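Long-range contacts in EmGH1 (Erythrobacter marinus, PDB 5Z87), which probably hydrolyses beta-glucosides and related glycosides, and binds magnesium ions: residues L685-V691 and F743-D749; F85-I89 and V115-S119. One frame throughout, in Å; residues are numbered along the deposited sequence.

In the fold
The two contacts lie in different domains of one chain: contact 2 (85-89 with 115-119) in the N-terminal TIM-barrel domain, contact 1 (685-691 with 743-749) in the fibronectin type III-like region near the C-terminus. Contact 2 closes in sequence before contact 1 opens; their centres lie 52 Å apart, their nearest atoms about 39 Å, and they do not touch. Neither forms part of the pocket that holds dithiothreitol, lined by Glu130, Lys233, His234 and Asp313 among others, and contact 2 lies away from the annotated sites. Contact 1 approaches a magnesium site, the side chain of Leu685 being about 10 Å from that of Asp713.

Contact 1: L685-V691 and F743-D749; sequences LQDRLRV and FELGPED
Leu685 and Gln686 meet Pro747 where the loop entering strand 689-697 passes the point at which the antiparallel strand 738-745 ends and short helix 747-750 begins, in a fibronectin type III-like beta-sandwich. The CG of Pro747 rests against the Gln686 backbone carbonyl oxygen and the side-chain OE1, each 3.6 Å away, while its CD faces the carbonyl oxygen of Asp687. A glycine in place of Pro747 would probably open a gap beside the Gln686 and Asp687 oxygens and free the first turn of the helix to flex. Asp687 turns its carboxylate elsewhere, to Arg680.

Arg688 carries the side-chain polar interactions. A bend at chi3 (65°) folds its guanidinium back over the start of helix 747-750, with one face over the Leu745 carbonyl carbon and Gly746, which has no side chain to keep NH1 from its CA. Two carboxylates grip the guanidinium edge almost in its plane: NE donates to the anti lone pair of Glu744 OE1 at 2.8 Å, and NH1 donates to the syn lone pair of Glu748 OE2 at 3.1 Å. This network ties strand to helix. Gly746, the N-cap residue, gives its N-H to Asp749 OD2.

From Leu689 onward the ladder is regular. Leu689 N reaches Leu745 O at 2.7 Å and Leu689 O receives Leu745 N. The non-hydrogen-bonded pair follows, Arg690 with Glu744; the Arg690 aliphatic chain passes Glu744 OE2, its own charge being met by Glu679. Leu689, Val691, Phe743 and Leu745 project from the other face, where Ile768, Ile782 and Leu709 complete the core. Phe743 N meets Val691 O nearly head-on at 2.8 Å, whereas Val691 N approaches Phe743 O tilted 34° from the carbonyl plane.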
ATOM      1  N   LEU A 685     -36.308   3.295  -2.428  1.00 28.01           N
ATOM      2  CA  LEU A 685     -35.018   2.974  -2.972  1.00 28.57           C
ATOM      3  C   LEU A 685     -34.667   3.747  -4.195  1.00 33.73           C
ATOM      4  O   LEU A 685     -33.551   4.007  -4.436  1.00 34.63           O
ATOM      5  CB  LEU A 685     -34.879   1.493  -3.245  1.00 28.11           C
ATOM      6  CG  LEU A 685     -35.072   0.479  -2.145  1.00 28.48           C
ATOM      7  CD1 LEU A 685     -34.845  -0.890  -2.678  1.00 24.68           C
ATOM      8  CD2 LEU A 685     -34.221   0.718  -0.936  1.00 35.13           C
ATOM      9  N   GLN A 686     -35.634   4.089  -4.989  1.00 34.75           N
ATOM     10  CA  GLN A 686     -35.350   4.837  -6.209  1.00 35.11           C
ATOM     11  C   GLN A 686     -35.619   6.332  -6.091  1.00 31.91           C
ATOM     12  O   GLN A 686     -35.456   7.051  -7.080  1.00 36.57           O
ATOM     13  CB  GLN A 686     -36.151   4.252  -7.372  1.00 33.18           C
ATOM     14  CG  GLN A 686     -35.671   2.855  -7.761  1.00 39.37           C
ATOM     15  CD  GLN A 686     -34.157   2.802  -8.004  1.00 58.93           C
ATOM     16  OE1 GLN A 686     -33.599   3.631  -8.736  1.00 53.91           O
ATOM     17  NE2 GLN A 686     -33.488   1.826  -7.380  1.00 48.87           N
ATOM     18  N   ASP A 687     -35.995   6.821  -4.915  1.00 29.89           N
ATOM     19  CA  ASP A 687     -36.338   8.229  -4.754  1.00 29.12           C
ATOM     20  C   ASP A 687     -35.101   9.108  -4.669  1.00 32.89           C
ATOM     21  O   ASP A 687     -34.025   8.673  -4.248  1.00 31.01           O
ATOM     22  CB  ASP A 687     -37.168   8.444  -3.491  1.00 32.27           C
ATOM     23  CG  ASP A 687     -38.521   7.802  -3.583  1.00 35.91           C
ATOM     24  OD1 ASP A 687     -38.890   7.390  -4.702  1.00 39.78           O
ATOM     25  OD2 ASP A 687     -39.213   7.713  -2.546  1.00 37.20           O
ATOM     26  N   ARG A 688     -35.275  10.367  -5.064  1.00 28.88           N
ATOM     27  CA  ARG A 688     -34.320  11.425  -4.778  1.00 25.61           C
ATOM     28  C   ARG A 688     -34.745  12.166  -3.511  1.00 31.98           C
ATOM     29  O   ARG A 688     -35.921  12.179  -3.145  1.00 33.88           O
ATOM     30  CB  ARG A 688     -34.213  12.395  -5.955  1.00 33.20           C
ATOM     31  CG  ARG A 688     -33.845  11.703  -7.259  1.00 41.29           C
ATOM     32  CD  ARG A 688     -33.418  12.689  -8.322  1.00 32.98           C
ATOM     33  NE  ARG A 688     -32.183  13.388  -7.977  1.00 41.57           N
ATOM     34  CZ  ARG A 688     -30.959  12.882  -8.115  1.00 36.53           C
ATOM     35  NH1 ARG A 688     -30.784  11.651  -8.581  1.00 42.25           N
ATOM     36  NH2 ARG A 688     -29.904  13.610  -7.778  1.00 37.51           N
ATOM     37  N   LEU A 689     -33.774  12.789  -2.845  1.00 30.40           N
ATOM     38  CA  LEU A 689     -33.994  13.421  -1.550  1.00 30.38           C
ATOM     39  C   LEU A 689     -33.346  14.797  -1.527  1.00 31.12           C
ATOM     40  O   LEU A 689     -32.166  14.943  -1.861  1.00 26.45           O
ATOM     41  CB  LEU A 689     -33.423  12.565  -0.416  1.00 25.98           C
ATOM     42  CG  LEU A 689     -33.541  13.157   0.990  1.00 33.67           C
ATOM     43  CD1 LEU A 689     -34.987  13.095   1.464  1.00 27.89           C
ATOM     44  CD2 LEU A 689     -32.627  12.426   1.959  1.00 26.68           C
ATOM     45  N   ARG A 690     -34.107  15.799  -1.118  1.00 25.93           N
ATOM     46  CA  ARG A 690     -33.554  17.130  -0.942  1.00 32.88           C
ATOM     47  C   ARG A 690     -33.011  17.287   0.476  1.00 27.86           C
ATOM     48  O   ARG A 690     -33.626  16.831   1.444  1.00 24.97           O
ATOM     49  CB  ARG A 690     -34.617  18.186  -1.240  1.00 29.06           C
ATOM     50  CG  ARG A 690     -35.176  18.061  -2.649  1.00 43.37           C
ATOM     51  CD  ARG A 690     -35.742  19.376  -3.134  1.00 36.45           C
ATOM     52  NE  ARG A 690     -37.022  19.650  -2.500  1.00 57.97           N
ATOM     53  CZ  ARG A 690     -37.829  20.651  -2.839  1.00 70.57           C
ATOM     54  NH1 ARG A 690     -37.479  21.490  -3.810  1.00 65.49           N
ATOM     55  NH2 ARG A 690     -38.981  20.815  -2.199  1.00 65.49           N
ATOM     56  N   VAL A 691     -31.843  17.912   0.586  1.00 23.47           N
ATOM     57  CA  VAL A 691     -31.206  18.186   1.866  1.00 25.15           C
ATOM     58  C   VAL A 691     -30.703  19.626   1.853  1.00 28.19           C
ATOM     59  O   VAL A 691     -30.089  20.060   0.875  1.00 26.18           O
ATOM     60  CB  VAL A 691     -30.051  17.205   2.145  1.00 26.21           C
ATOM     61  CG1 VAL A 691     -29.340  17.584   3.435  1.00 25.61           C
ATOM     62  CG2 VAL A 691     -30.576  15.774   2.233  1.00 19.44           C
ATOM     63  N   PHE A 743     -29.035  20.731  -1.580  1.00 25.07           N
ATOM     64  CA  PHE A 743     -28.472  19.578  -2.268  1.00 26.64           C
ATOM     65  C   PHE A 743     -29.581  18.591  -2.610  1.00 25.83           C
ATOM     66  O   PHE A 743     -30.648  18.567  -1.982  1.00 25.86           O
ATOM     67  CB  PHE A 743     -27.418  18.860  -1.411  1.00 21.35           C
ATOM     68  CG  PHE A 743     -26.239  19.708  -1.034  1.00 22.45           C
ATOM     69  CD1 PHE A 743     -25.182  19.868  -1.906  1.00 21.58           C
ATOM     70  CD2 PHE A 743     -26.172  20.313   0.208  1.00 24.42           C
ATOM     71  CE1 PHE A 743     -24.077  20.638  -1.559  1.00 23.36           C
ATOM     72  CE2 PHE A 743     -25.077  21.079   0.560  1.00 27.21           C
ATOM     73  CZ  PHE A 743     -24.027  21.240  -0.328  1.00 24.37           C
ATOM     74  N   GLU A 744     -29.314  17.735  -3.585  1.00 27.20           N
ATOM     75  CA  GLU A 744     -30.248  16.655  -3.878  1.00 34.03           C
ATOM     76  C   GLU A 744     -29.465  15.370  -4.084  1.00 27.00           C
ATOM     77  O   GLU A 744     -28.503  15.342  -4.858  1.00 33.83           O
ATOM     78  CB  GLU A 744     -31.118  16.965  -5.108  1.00 28.46           C
ATOM     79  CG  GLU A 744     -32.388  16.105  -5.162  1.00 39.41           C
ATOM     80  CD  GLU A 744     -33.356  16.497  -6.276  1.00 39.60           C
ATOM     81  OE1 GLU A 744     -33.383  15.798  -7.306  1.00 48.14           O
ATOM     82  OE2 GLU A 744     -34.100  17.490  -6.114  1.00 53.55           O
ATOM     83  N   LEU A 745     -29.880  14.315  -3.389  1.00 21.11           N
ATOM     84  CA  LEU A 745     -29.241  13.013  -3.463  1.00 26.31           C
ATOM     85  C   LEU A 745     -30.202  11.997  -4.062  1.00 32.65           C
ATOM     86  O   LEU A 745     -31.424  12.144  -3.967  1.00 28.34           O
ATOM     87  CB  LEU A 745     -28.790  12.560  -2.069  1.00 25.81           C
ATOM     88  CG  LEU A 745     -27.661  13.416  -1.513  1.00 25.26           C
ATOM     89  CD1 LEU A 745     -27.365  13.024  -0.090  1.00 31.71           C
ATOM     90  CD2 LEU A 745     -26.453  13.226  -2.386  1.00 22.66           C
ATOM     91  N   GLY A 746     -29.646  10.958  -4.678  1.00 35.62           N
ATOM     92  CA  GLY A 746     -30.454   9.897  -5.233  1.00 26.76           C
ATOM     93  C   GLY A 746     -29.800   8.530  -5.183  1.00 28.32           C
ATOM     94  O   GLY A 746     -28.773   8.319  -4.522  1.00 25.11           O
ATOM     95  N   PRO A 747     -30.395   7.572  -5.907  1.00 32.42           N
ATOM     96  CA  PRO A 747     -29.884   6.186  -5.899  1.00 25.54           C
ATOM     97  C   PRO A 747     -28.404   6.056  -6.210  1.00 26.38           C
ATOM     98  O   PRO A 747     -27.717   5.224  -5.609  1.00 21.77           O
ATOM     99  CB  PRO A 747     -30.725   5.507  -6.991  1.00 27.32           C
ATOM    100  CG  PRO A 747     -31.982   6.310  -7.052  1.00 31.49           C
ATOM    101  CD  PRO A 747     -31.563   7.733  -6.792  1.00 29.58           C
ATOM    102  N   GLU A 748     -27.907   6.831  -7.171  1.00 24.27           N
ATOM    103  CA  GLU A 748     -26.496   6.785  -7.517  1.00 26.85           C
ATOM    104  C   GLU A 748     -25.630   7.290  -6.381  1.00 25.72           C
ATOM    105  O   GLU A 748     -24.429   7.007  -6.362  1.00 26.25           O
ATOM    106  CB  GLU A 748     -26.229   7.609  -8.784  1.00 23.97           C
ATOM    107  CG  GLU A 748     -26.249   9.124  -8.554  1.00 37.63           C
ATOM    108  CD  GLU A 748     -27.655   9.772  -8.637  1.00 43.52           C
ATOM    109  OE1 GLU A 748     -28.675   9.054  -8.477  1.00 33.88           O
ATOM    110  OE2 GLU A 748     -27.721  11.013  -8.856  1.00 42.91           O
ATOM    111  N   ASP A 749     -26.213   8.017  -5.431  1.00 25.47           N
ATOM    112  CA  ASP A 749     -25.474   8.527  -4.287  1.00 25.00           C
ATOM    113  C   ASP A 749     -25.531   7.577  -3.102  1.00 28.90           C
ATOM    114  O   ASP A 749     -24.516   7.365  -2.433  1.00 23.27           O
ATOM    115  CB  ASP A 749     -26.020   9.897  -3.882  1.00 20.28           C
ATOM    116  CG  ASP A 749     -25.877  10.914  -4.989  1.00 28.01           C
ATOM    117  OD1 ASP A 749     -24.735  11.120  -5.453  1.00 35.45           O
ATOM    118  OD2 ASP A 749     -26.903  11.483  -5.416  1.00 31.13           O
TER

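Contact 2: F85-I89 and V115-S119; sequences FAHGI and VVSRS. With EDO (1,2-ethanediol), chain M.
Arg118 lies across one face of the Phe85 ring, a CH-pi contact in the TIM-barrel-type N-terminal domain, where the loop leading into strand 91-93, first strand of its parallel sheet, packs against the C-terminal part of helix 101-116 and the residues after it. CD sits 4.0 Å from the centroid of the Phe85 ring, and NE comes to 3.5 Å from Phe85 CE2. Ring and guanidinium planes are only 22° apart, the guanidinium being displaced so that CE2 sits over its rim. The Arg118 chain runs extended from CG to NE, and this carries the group over the ring; on the way CD passes the Phe85 carbonyl oxygen at 3.4 Å.

Val115 comes at the ring from its edge, CG2 being 4.2 Å from Phe85 CZ. Its other methyl, CG1, meets Ile89 CG2 at 3.9 Å, so the valine bridges both ends of the loop segment. The carbonyl oxygens of Ala86 and Arg118 also lie close, two acceptors with no bond between them.

Further out, the loop is held by its own turn, Gly88 N donating to Phe85 O; backbone angles of 91° and -154° at Gly88 call for glycine. Phe78 packs edge-to-face with Phe85, and the arginine is set by two salt bridges, NE to Glu79 of helix 75-81 and NH2 to Glu114. Ser119 OG takes the N-H groups of Phe121 and Ile123, fixing the exit of its segment. Val115 O accepts from both Arg118 N and Ser119 N, and a 1,2-ethanediol, probably from the crystallisation liquor, donates from O1 to Ser117 O at 3.0 Å.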
ATOM      1  N   PHE A  85       3.369   6.075 -44.315  1.00 20.35           N
ATOM      2  CA  PHE A  85       3.050   7.496 -44.411  1.00 23.76           C
ATOM      3  C   PHE A  85       2.644   7.892 -45.829  1.00 25.25           C
ATOM      4  O   PHE A  85       2.046   8.953 -46.020  1.00 22.62           O
ATOM      5  CB  PHE A  85       4.244   8.336 -43.934  1.00 21.05           C
ATOM      6  CG  PHE A  85       3.941   9.804 -43.774  1.00 26.66           C
ATOM      7  CD1 PHE A  85       2.887  10.232 -42.973  1.00 22.13           C
ATOM      8  CD2 PHE A  85       4.714  10.757 -44.422  1.00 25.94           C
ATOM      9  CE1 PHE A  85       2.607  11.580 -42.829  1.00 23.01           C
ATOM     10  CE2 PHE A  85       4.440  12.110 -44.288  1.00 20.19           C
ATOM     11  CZ  PHE A  85       3.384  12.525 -43.494  1.00 22.09           C
ATOM     12  N   ALA A  86       2.931   7.050 -46.818  1.00 25.93           N
ATOM     13  CA  ALA A  86       2.381   7.259 -48.150  1.00 32.29           C
ATOM     14  C   ALA A  86       0.859   7.353 -48.128  1.00 26.80           C
ATOM     15  O   ALA A  86       0.273   7.961 -49.028  1.00 32.33           O
ATOM     16  CB  ALA A  86       2.844   6.129 -49.080  1.00 26.34           C
ATOM     17  N   HIS A  87       0.209   6.801 -47.103  1.00 26.70           N
ATOM     18  CA  HIS A  87      -1.241   6.864 -46.963  1.00 25.72           C
ATOM     19  C   HIS A  87      -1.682   7.811 -45.855  1.00 27.70           C
ATOM     20  O   HIS A  87      -2.817   7.720 -45.382  1.00 25.62           O
ATOM     21  CB  HIS A  87      -1.805   5.470 -46.717  1.00 21.47           C
ATOM     22  CG  HIS A  87      -1.139   4.415 -47.536  1.00 32.70           C
ATOM     23  ND1 HIS A  87      -1.266   4.353 -48.909  1.00 29.31           N
ATOM     24  CD2 HIS A  87      -0.313   3.399 -47.185  1.00 32.52           C
ATOM     25  CE1 HIS A  87      -0.560   3.333 -49.365  1.00 32.23           C
ATOM     26  NE2 HIS A  87       0.034   2.743 -48.342  1.00 38.82           N
ATOM     27  N   GLY A  88      -0.817   8.723 -45.432  1.00 26.38           N
ATOM     28  CA  GLY A  88      -1.210   9.602 -44.348  1.00 25.19           C
ATOM     29  C   GLY A  88      -0.828   9.034 -42.994  1.00 23.61           C
ATOM     30  O   GLY A  88       0.118   8.244 -42.893  1.00 23.43           O
ATOM     31  N   ILE A  89      -1.560   9.417 -41.949  1.00 18.40           N
ATOM     32  CA  ILE A  89      -1.127   9.146 -40.585  1.00 24.69           C
ATOM     33  C   ILE A  89      -2.324   9.312 -39.666  1.00 20.68           C
ATOM     34  O   ILE A  89      -3.203  10.141 -39.912  1.00 18.57           O
ATOM     35  CB  ILE A  89       0.062  10.070 -40.198  1.00 23.69           C
ATOM     36  CG1 ILE A  89       0.803   9.546 -38.964  1.00 23.84           C
ATOM     37  CG2 ILE A  89      -0.384  11.520 -40.008  1.00 17.33           C
ATOM     38  CD1 ILE A  89       2.223  10.067 -38.857  1.00 20.13           C
ATOM     39  N   VAL A 115       0.325  15.915 -45.099  1.00 22.20           N
ATOM     40  CA  VAL A 115      -0.453  14.739 -44.736  1.00 23.71           C
ATOM     41  C   VAL A 115      -1.613  14.566 -45.705  1.00 25.57           C
ATOM     42  O   VAL A 115      -1.825  13.487 -46.270  1.00 24.54           O
ATOM     43  CB  VAL A 115      -0.946  14.861 -43.284  1.00 17.84           C
ATOM     44  CG1 VAL A 115      -1.859  13.704 -42.923  1.00 19.31           C
ATOM     45  CG2 VAL A 115       0.235  14.974 -42.324  1.00 23.47           C
ATOM     46  N   VAL A 116      -2.374  15.636 -45.911  1.00 26.53           N
ATOM     47  CA  VAL A 116      -3.588  15.571 -46.719  1.00 26.80           C
ATOM     48  C   VAL A 116      -3.251  15.226 -48.168  1.00 29.87           C
ATOM     49  O   VAL A 116      -3.993  14.498 -48.841  1.00 30.91           O
ATOM     50  CB  VAL A 116      -4.353  16.906 -46.590  1.00 27.12           C
ATOM     51  CG1 VAL A 116      -5.183  17.214 -47.837  1.00 25.63           C
ATOM     52  CG2 VAL A 116      -5.238  16.889 -45.332  1.00 24.24           C
ATOM     53  N   SER A 117      -2.112  15.711 -48.659  1.00 24.91           N
ATOM     54  CA  SER A 117      -1.719  15.418 -50.030  1.00 22.98           C
ATOM     55  C   SER A 117      -1.348  13.957 -50.229  1.00 27.88           C
ATOM     56  O   SER A 117      -1.277  13.500 -51.373  1.00 29.92           O
ATOM     57  CB  SER A 117      -0.536  16.287 -50.433  1.00 25.63           C
ATOM     58  OG  SER A 117       0.610  15.811 -49.754  1.00 30.96           O
ATOM     59  N   ARG A 118      -1.089  13.224 -49.149  1.00 27.31           N
ATOM     60  CA  ARG A 118      -0.736  11.819 -49.262  1.00 25.73           C
ATOM     61  C   ARG A 118      -1.946  10.898 -49.170  1.00 29.53           C
ATOM     62  O   ARG A 118      -1.947   9.836 -49.797  1.00 27.94           O
ATOM     63  CB  ARG A 118       0.294  11.450 -48.192  1.00 28.21           C
ATOM     64  CG  ARG A 118       1.723  11.782 -48.606  1.00 24.69           C
ATOM     65  CD  ARG A 118       2.630  12.047 -47.406  1.00 29.16           C
ATOM     66  NE  ARG A 118       4.038  12.011 -47.798  1.00 22.11           N
ATOM     67  CZ  ARG A 118       4.777  13.093 -48.020  1.00 28.76           C
ATOM     68  NH1 ARG A 118       6.047  12.963 -48.385  1.00 31.95           N
ATOM     69  NH2 ARG A 118       4.249  14.301 -47.874  1.00 25.43           N
ATOM     70  N   SER A 119      -2.977  11.283 -48.420  1.00 28.02           N
ATOM     71  CA  SER A 119      -4.182  10.474 -48.302  1.00 27.19           C
ATOM     72  C   SER A 119      -5.049  10.581 -49.558  1.00 31.02           C
ATOM     73  O   SER A 119      -5.449  11.680 -49.958  1.00 26.78           O
ATOM     74  CB  SER A 119      -4.991  10.904 -47.081  1.00 25.80           C
ATOM     75  OG  SER A 119      -6.241  10.230 -47.037  1.00 20.59           O
TER
HETATM   76  C1  EDO M 811      -2.809  12.767 -54.466  1.00 42.15           C
HETATM   77  O1  EDO M 811      -2.920  11.926 -53.307  1.00 37.31           O
HETATM   78  C2  EDO M 811      -1.348  12.964 -54.853  1.00 45.44           C
HETATM   79  O2  EDO M 811      -1.232  12.942 -56.282  1.00 43.79           O